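Local coordinates for amino acid adenylation domain-containing protein (Bacillus stratosphericus LAMA 585, PDB 6ULY) that probably activates an alpha-keto acid as its acyl adenylate, acting as the adenylation domain of a nonribosomal depsipeptide synthetase module, at residues A270-F275 with L560-Q565; H311-L316 with H320-D325. All coordinates share one frame; numbering follows the deposited sequence.

Interaction 1. Residues A270-F275 with L560-Q565; sequences APNFAF and LKTRWQ. With SO4 (sulfate ion), chain P.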
loop_
_atom_site.group_PDB
_atom_site.type_symbol
_atom_site.label_atom_id
_atom_site.label_comp_id
_atom_site.label_asym_id
_atom_site.label_seq_id
_atom_site.Cartn_x
_atom_site.Cartn_y
_atom_site.Cartn_z
ATOM N N ALA A 270 -6.976 1.509 27.079
ATOM C CA ALA A 270 -6.755 2.577 26.115
ATOM C C ALA A 270 -5.381 2.367 25.480
ATOM O O ALA A 270 -4.527 1.692 26.063
ATOM C CB ALA A 270 -6.828 3.960 26.783
ATOM N N PRO A 271 -5.154 2.922 24.290
ATOM C CA PRO A 271 -3.789 2.976 23.757
ATOM C C PRO A 271 -2.923 3.896 24.604
ATOM O O PRO A 271 -3.402 4.663 25.440
ATOM C CB PRO A 271 -3.966 3.516 22.333
ATOM C CG PRO A 271 -5.413 3.268 22.000
ATOM C CD PRO A 271 -6.147 3.382 23.303
ATOM N N ASN A 272 -1.615 3.816 24.363
ATOM C CA ASN A 272 -0.669 4.528 25.216
ATOM C C ASN A 272 -0.913 6.035 25.214
ATOM O O ASN A 272 -0.592 6.712 26.198
ATOM C CB ASN A 272 0.760 4.224 24.770
ATOM C CG ASN A 272 1.794 4.714 25.761
ATOM O OD1 ASN A 272 1.990 4.111 26.819
ATOM N ND2 ASN A 272 2.462 5.812 25.424
ATOM N N PHE A 273 -1.477 6.579 24.129
ATOM C CA PHE A 273 -1.655 8.027 24.044
ATOM C C PHE A 273 -2.599 8.533 25.127
ATOM O O PHE A 273 -2.411 9.632 25.663
ATOM C CB PHE A 273 -2.175 8.424 22.655
ATOM C CG PHE A 273 -3.643 8.146 22.442
ATOM C CD1 PHE A 273 -4.052 7.012 21.769
ATOM C CD2 PHE A 273 -4.611 9.029 22.900
ATOM C CE1 PHE A 273 -5.396 6.751 21.570
ATOM C CE2 PHE A 273 -5.953 8.770 22.706
ATOM C CZ PHE A 273 -6.346 7.629 22.041
ATOM N N ALA A 274 -3.630 7.751 25.456
ATOM C CA ALA A 274 -4.577 8.182 26.477
ATOM C C ALA A 274 -3.892 8.318 27.829
ATOM O O ALA A 274 -4.165 9.261 28.580
ATOM C CB ALA A 274 -5.745 7.201 26.560
ATOM N N PHE A 275 -2.991 7.388 28.153
ATOM C CA PHE A 275 -2.231 7.507 29.391
ATOM C C PHE A 275 -1.374 8.764 29.375
ATOM O O PHE A 275 -1.271 9.470 30.386
ATOM C CB PHE A 275 -1.360 6.270 29.601
ATOM C CG PHE A 275 -2.146 4.999 29.790
ATOM C CD1 PHE A 275 -2.669 4.322 28.699
ATOM C CD2 PHE A 275 -2.352 4.477 31.057
ATOM C CE1 PHE A 275 -3.391 3.157 28.869
ATOM C CE2 PHE A 275 -3.074 3.308 31.232
ATOM C CZ PHE A 275 -3.591 2.647 30.136
ATOM N N LEU A 560 8.797 12.933 22.967
ATOM C CA LEU A 560 8.440 13.237 21.584
ATOM C C LEU A 560 7.612 12.112 20.969
ATOM O O LEU A 560 6.582 12.365 20.332
ATOM C CB LEU A 560 9.705 13.498 20.764
ATOM C CG LEU A 560 9.563 14.134 19.375
ATOM C CD1 LEU A 560 9.141 13.108 18.330
ATOM C CD2 LEU A 560 8.583 15.305 19.395
ATOM N N LYS A 561 8.048 10.862 21.146
ATOM C CA LYS A 561 7.254 9.734 20.668
ATOM C C LYS A 561 5.860 9.735 21.285
ATOM O O LYS A 561 4.895 9.299 20.645
ATOM C CB LYS A 561 7.967 8.417 20.982
ATOM C CG LYS A 561 7.246 7.171 20.478
ATOM C CD LYS A 561 7.212 7.113 18.957
ATOM C CE LYS A 561 6.578 5.821 18.459
ATOM N NZ LYS A 561 6.723 5.652 16.982
ATOM N N THR A 562 5.735 10.224 22.520
ATOM C CA THR A 562 4.445 10.251 23.199
ATOM C C THR A 562 3.553 11.381 22.696
ATOM O O THR A 562 2.329 11.218 22.647
ATOM C CB THR A 562 4.666 10.369 24.712
ATOM O OG1 THR A 562 4.551 9.071 25.311
ATOM C CG2 THR A 562 3.668 11.324 25.362
ATOM N N ARG A 563 4.134 12.524 22.325
ATOM C CA ARG A 563 3.323 13.631 21.828
ATOM C C ARG A 563 2.730 13.310 20.461
ATOM O O ARG A 563 1.589 13.689 20.170
ATOM C CB ARG A 563 4.160 14.909 21.765
ATOM C CG ARG A 563 3.450 16.085 21.109
ATOM C CD ARG A 563 4.281 17.356 21.184
ATOM N NE ARG A 563 3.714 18.431 20.372
ATOM C CZ ARG A 563 2.656 19.159 20.720
ATOM N NH1 ARG A 563 2.031 18.927 21.867
ATOM N NH2 ARG A 563 2.218 20.117 19.915
ATOM N N TRP A 564 3.486 12.613 19.607
ATOM C CA TRP A 564 2.966 12.252 18.292
ATOM C C TRP A 564 1.868 11.200 18.394
ATOM O O TRP A 564 0.940 11.197 17.577
ATOM C CB TRP A 564 4.101 11.762 17.393
ATOM C CG TRP A 564 5.032 12.860 16.962
ATOM C CD1 TRP A 564 4.983 14.172 17.338
ATOM C CD2 TRP A 564 6.145 12.741 16.069
ATOM N NE1 TRP A 564 5.997 14.876 16.737
ATOM C CE2 TRP A 564 6.726 14.022 15.952
ATOM C CE3 TRP A 564 6.710 11.677 15.357
ATOM C CZ2 TRP A 564 7.841 14.266 15.153
ATOM C CZ3 TRP A 564 7.816 11.922 14.564
ATOM C CH2 TRP A 564 8.371 13.206 14.471
ATOM N N GLN A 565 1.953 10.302 19.379
ATOM C CA GLN A 565 0.840 9.395 19.639
ATOM C C GLN A 565 -0.435 10.171 19.948
ATOM O O GLN A 565 -1.529 9.775 19.529
ATOM C CB GLN A 565 1.179 8.460 20.800
ATOM C CG GLN A 565 2.121 7.327 20.457
ATOM C CD GLN A 565 2.371 6.418 21.647
ATOM O OE1 GLN A 565 2.069 6.775 22.789
ATOM N NE2 GLN A 565 2.918 5.235 21.387
HETATM S S SO4 P . 3.167 3.635 17.606
HETATM O O1 SO4 P . 2.742 2.293 17.715
HETATM O O2 SO4 P . 3.930 3.766 16.426
HETATM O O3 SO4 P . 2.065 4.517 17.537
HETATM O O4 SO4 P . 3.980 4.001 18.700
#

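Interaction 2. Residues H311-L316 with H320-D325; sequences HRFLHL and HGLKGD. With SO4 (sulfate ion), chain E.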
loop_
_atom_site.group_PDB
_atom_site.type_symbol
_atom_site.label_atom_id
_atom_site.label_comp_id
_atom_site.label_asym_id
_atom_site.label_seq_id
_atom_site.Cartn_x
_atom_site.Cartn_y
_atom_site.Cartn_z
ATOM N N HIS A 311 4.704 4.597 33.984
ATOM C CA HIS A 311 5.227 4.838 35.324
ATOM C C HIS A 311 4.737 6.175 35.865
ATOM O O HIS A 311 4.301 6.271 37.018
ATOM C CB HIS A 311 6.753 4.793 35.316
ATOM C CG HIS A 311 7.364 4.981 36.670
ATOM N ND1 HIS A 311 8.093 6.101 37.011
ATOM C CD2 HIS A 311 7.341 4.197 37.775
ATOM C CE1 HIS A 311 8.501 5.994 38.263
ATOM N NE2 HIS A 311 8.059 4.849 38.749
ATOM N N ARG A 312 4.805 7.225 35.043
ATOM C CA ARG A 312 4.285 8.522 35.463
ATOM C C ARG A 312 2.786 8.445 35.720
ATOM O O ARG A 312 2.275 9.054 36.665
ATOM C CB ARG A 312 4.598 9.579 34.403
ATOM C CG ARG A 312 4.222 10.998 34.798
ATOM C CD ARG A 312 5.153 11.539 35.869
ATOM N NE ARG A 312 4.560 12.655 36.601
ATOM C CZ ARG A 312 5.122 13.241 37.652
ATOM N NH1 ARG A 312 6.299 12.822 38.102
ATOM N NH2 ARG A 312 4.508 14.249 38.258
ATOM N N PHE A 313 2.068 7.696 34.884
ATOM C CA PHE A 313 0.633 7.522 35.072
ATOM C C PHE A 313 0.332 6.897 36.429
ATOM O O PHE A 313 -0.566 7.350 37.148
ATOM C CB PHE A 313 0.086 6.658 33.936
ATOM C CG PHE A 313 -1.407 6.558 33.892
ATOM C CD1 PHE A 313 -2.071 5.579 34.613
ATOM C CD2 PHE A 313 -2.145 7.408 33.086
ATOM C CE1 PHE A 313 -3.441 5.468 34.551
ATOM C CE2 PHE A 313 -3.513 7.303 33.018
ATOM C CZ PHE A 313 -4.165 6.332 33.755
ATOM N N LEU A 314 1.081 5.854 36.797
ATOM C CA LEU A 314 0.861 5.202 38.084
ATOM C C LEU A 314 1.269 6.109 39.239
ATOM O O LEU A 314 0.636 6.097 40.302
ATOM C CB LEU A 314 1.635 3.885 38.141
ATOM C CG LEU A 314 1.239 2.822 37.112
ATOM C CD1 LEU A 314 2.291 1.722 37.052
ATOM C CD2 LEU A 314 -0.132 2.238 37.432
ATOM N N HIS A 315 2.327 6.897 39.049
ATOM C CA HIS A 315 2.784 7.804 40.096
ATOM C C HIS A 315 1.776 8.924 40.321
ATOM O O HIS A 315 1.411 9.226 41.464
ATOM C CB HIS A 315 4.157 8.365 39.716
ATOM C CG HIS A 315 4.784 9.219 40.773
ATOM N ND1 HIS A 315 4.776 10.597 40.718
ATOM C CD2 HIS A 315 5.455 8.892 41.903
ATOM C CE1 HIS A 315 5.407 11.082 41.773
ATOM N NE2 HIS A 315 5.829 10.068 42.508
ATOM N N LEU A 316 1.295 9.536 39.236
ATOM C CA LEU A 316 0.356 10.645 39.363
ATOM C C LEU A 316 -0.929 10.212 40.054
ATOM O O LEU A 316 -1.510 10.977 40.835
ATOM C CB LEU A 316 0.034 11.226 37.986
ATOM C CG LEU A 316 1.069 12.158 37.354
ATOM C CD1 LEU A 316 0.681 12.482 35.923
ATOM C CD2 LEU A 316 1.213 13.437 38.159
ATOM N N HIS A 320 -4.645 8.952 44.441
ATOM C CA HIS A 320 -6.078 8.767 44.247
ATOM C C HIS A 320 -6.507 7.308 44.377
ATOM O O HIS A 320 -7.638 6.970 44.010
ATOM C CB HIS A 320 -6.499 9.322 42.883
ATOM C CG HIS A 320 -6.198 10.780 42.709
ATOM N ND1 HIS A 320 -7.013 11.774 43.210
ATOM C CD2 HIS A 320 -5.170 11.411 42.094
ATOM C CE1 HIS A 320 -6.500 12.954 42.909
ATOM N NE2 HIS A 320 -5.381 12.761 42.232
ATOM N N GLY A 321 -5.639 6.442 44.890
ATOM C CA GLY A 321 -6.003 5.066 45.153
ATOM C C GLY A 321 -5.777 4.085 44.023
ATOM O O GLY A 321 -6.291 2.963 44.093
ATOM N N LEU A 322 -5.031 4.455 42.987
ATOM C CA LEU A 322 -4.733 3.516 41.911
ATOM C C LEU A 322 -3.556 2.643 42.326
ATOM O O LEU A 322 -2.446 3.148 42.530
ATOM C CB LEU A 322 -4.422 4.249 40.611
ATOM C CG LEU A 322 -4.340 3.331 39.384
ATOM C CD1 LEU A 322 -5.737 2.928 38.925
ATOM C CD2 LEU A 322 -3.567 3.988 38.254
ATOM N N LYS A 323 -3.798 1.342 42.463
ATOM C CA LYS A 323 -2.714 0.425 42.780
ATOM C C LYS A 323 -1.686 0.438 41.654
ATOM O O LYS A 323 -2.018 0.627 40.481
ATOM C CB LYS A 323 -3.253 -0.989 42.997
ATOM C CG LYS A 323 -3.890 -1.200 44.360
ATOM C CD LYS A 323 -4.640 -2.531 44.440
ATOM C CE LYS A 323 -6.024 -2.441 43.804
ATOM N NZ LYS A 323 -6.942 -1.540 44.566
ATOM N N GLY A 324 -0.424 0.241 42.025
ATOM C CA GLY A 324 0.686 0.369 41.109
ATOM C C GLY A 324 0.910 -0.794 40.173
ATOM O O GLY A 324 1.906 -0.794 39.444
ATOM N N ASP A 325 0.015 -1.786 40.162
ATOM C CA ASP A 325 0.171 -2.981 39.336
ATOM C C ASP A 325 -1.028 -3.203 38.420
ATOM O O ASP A 325 -1.208 -4.307 37.899
ATOM C CB ASP A 325 0.389 -4.214 40.219
ATOM C CG ASP A 325 -0.841 -4.572 41.043
ATOM O OD1 ASP A 325 -1.716 -3.699 41.236
ATOM O OD2 ASP A 325 -0.935 -5.729 41.502
HETATM S S SO4 E . 0.296 -0.052 46.230
HETATM O O1 SO4 E . 0.852 -1.310 46.629
HETATM O O2 SO4 E . 0.835 0.324 44.958
HETATM O O3 SO4 E . -1.130 -0.167 46.131
HETATM O O4 SO4 E . 0.628 0.948 47.201
HETATM O O HOH W 1 -0.197 3.858 41.435
#

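Interaction 1. Residues A270-F275 with L560-Q565
Asn272 and Gln565 meet amide to amide, ND2 of Asn272 giving a 2.8 Å hydrogen bond to OE1 of Gln565. The N-H points almost straight at its acceptor (167°); OE1 lies close to the plane of the Asn272 amide and receives the N-H on a lone pair in its own carbonyl plane, although the two amide planes are turned 69° apart. With chi1 at -77° Gln565 CG stands beside its own backbone N, and the chain runs extended from there, which carries the amide away from helix 560-570 to Asn272 at helix 272-279. That helix follows strand 267-270 of the large mixed sheet of the AMP-binding fold, whereas helix 560-570 comes from the C-terminal end of the chain, an arrangement consistent with the ANL superfamily, in which a small C-terminal subdomain packs on the large N-terminal one.

Each amide is held at both ends. Asn272 OD1 accepts from Asn300 ND2, and Gln565 NE2 donates to Ala304 O as well as to O4 of a sulfate, probably from the crystallisation liquor, at 3.1 Å. Lys561 NZ makes a weak bond to O2 of the same ion. Beside this amide pair, Phe273 brings its CB within 3.8 Å of Gln565 CB and 3.5 Å of Gln565 O, while its ring leads away from helix 560-570.

Interaction 2. Residues H311-L316 with H320-D325
Leu314 puts both of its methyls against the loop that follows helix 307-317. Its CB leaves the helix pointing neither at the loop nor away from it, and the torsions do the rest: with chi1 at -62° CG lies beside the backbone N, and chi2 near 166° then sets the two methyls against different loop atoms. CD1 comes to 3.5 Å from Gly324 O. CD2 lies 3.9 Å from Lys323 O and equally far from CD2 of Leu322, whose side chain crosses that of Leu314 at about a right angle. The same Leu322 methyl also meets CE1 of the Phe313 ring at 4.0 Å, in an oblique approach, so one branch of Leu322 fits against two neighbouring helix side chains.

No direct hydrogen bond joins the two segments. A water bridges them instead, donating to Leu314 O and to Leu322 O, both at 2.6 Å, and so ties a helix carbonyl to a loop carbonyl. Nearer the start of the loop, the His320 ring turns its edge to Leu316 O, with CD2 at 3.9 Å; its NE2 is hydrogen-bonded to Ile285 O. Gly324 N donates to O2 of a sulfate ion at 3.2 Å, and the Lys323 chain passes alongside this ion to take its NZ to Ser293 O.

The loop returns the chain from helix 307-317 to strand 327-333 of the mixed sheet. Phe313 and Leu314 pack on Ile327 of that strand, Phe313 and Leu322 on Met298 of the adjacent parallel strand 297-301, and Phe313 and Leu316 reach helix 272-279.

The centres of the two interactions lie about 17 Å apart, on the same side of the chain's centre, and they share the helical layer made by helices 272-279 and 307-317. In sequence, both segments of interaction 2 fall between those of interaction 1: the chain passes through 270-275, then 311-316 and 320-325, and returns at 560-565. They touch directly where Phe275 O packs against Phe313 CD2, at 3.5 Å, and the two rings also meet edge to face. Interaction 2 is thus local, within the crossover joining strands 297-301 and 327-333, whereas interaction 1 brings the C-terminal helix onto the same layer, with the Gln565 side chain about 7 Å from the bound adenylate.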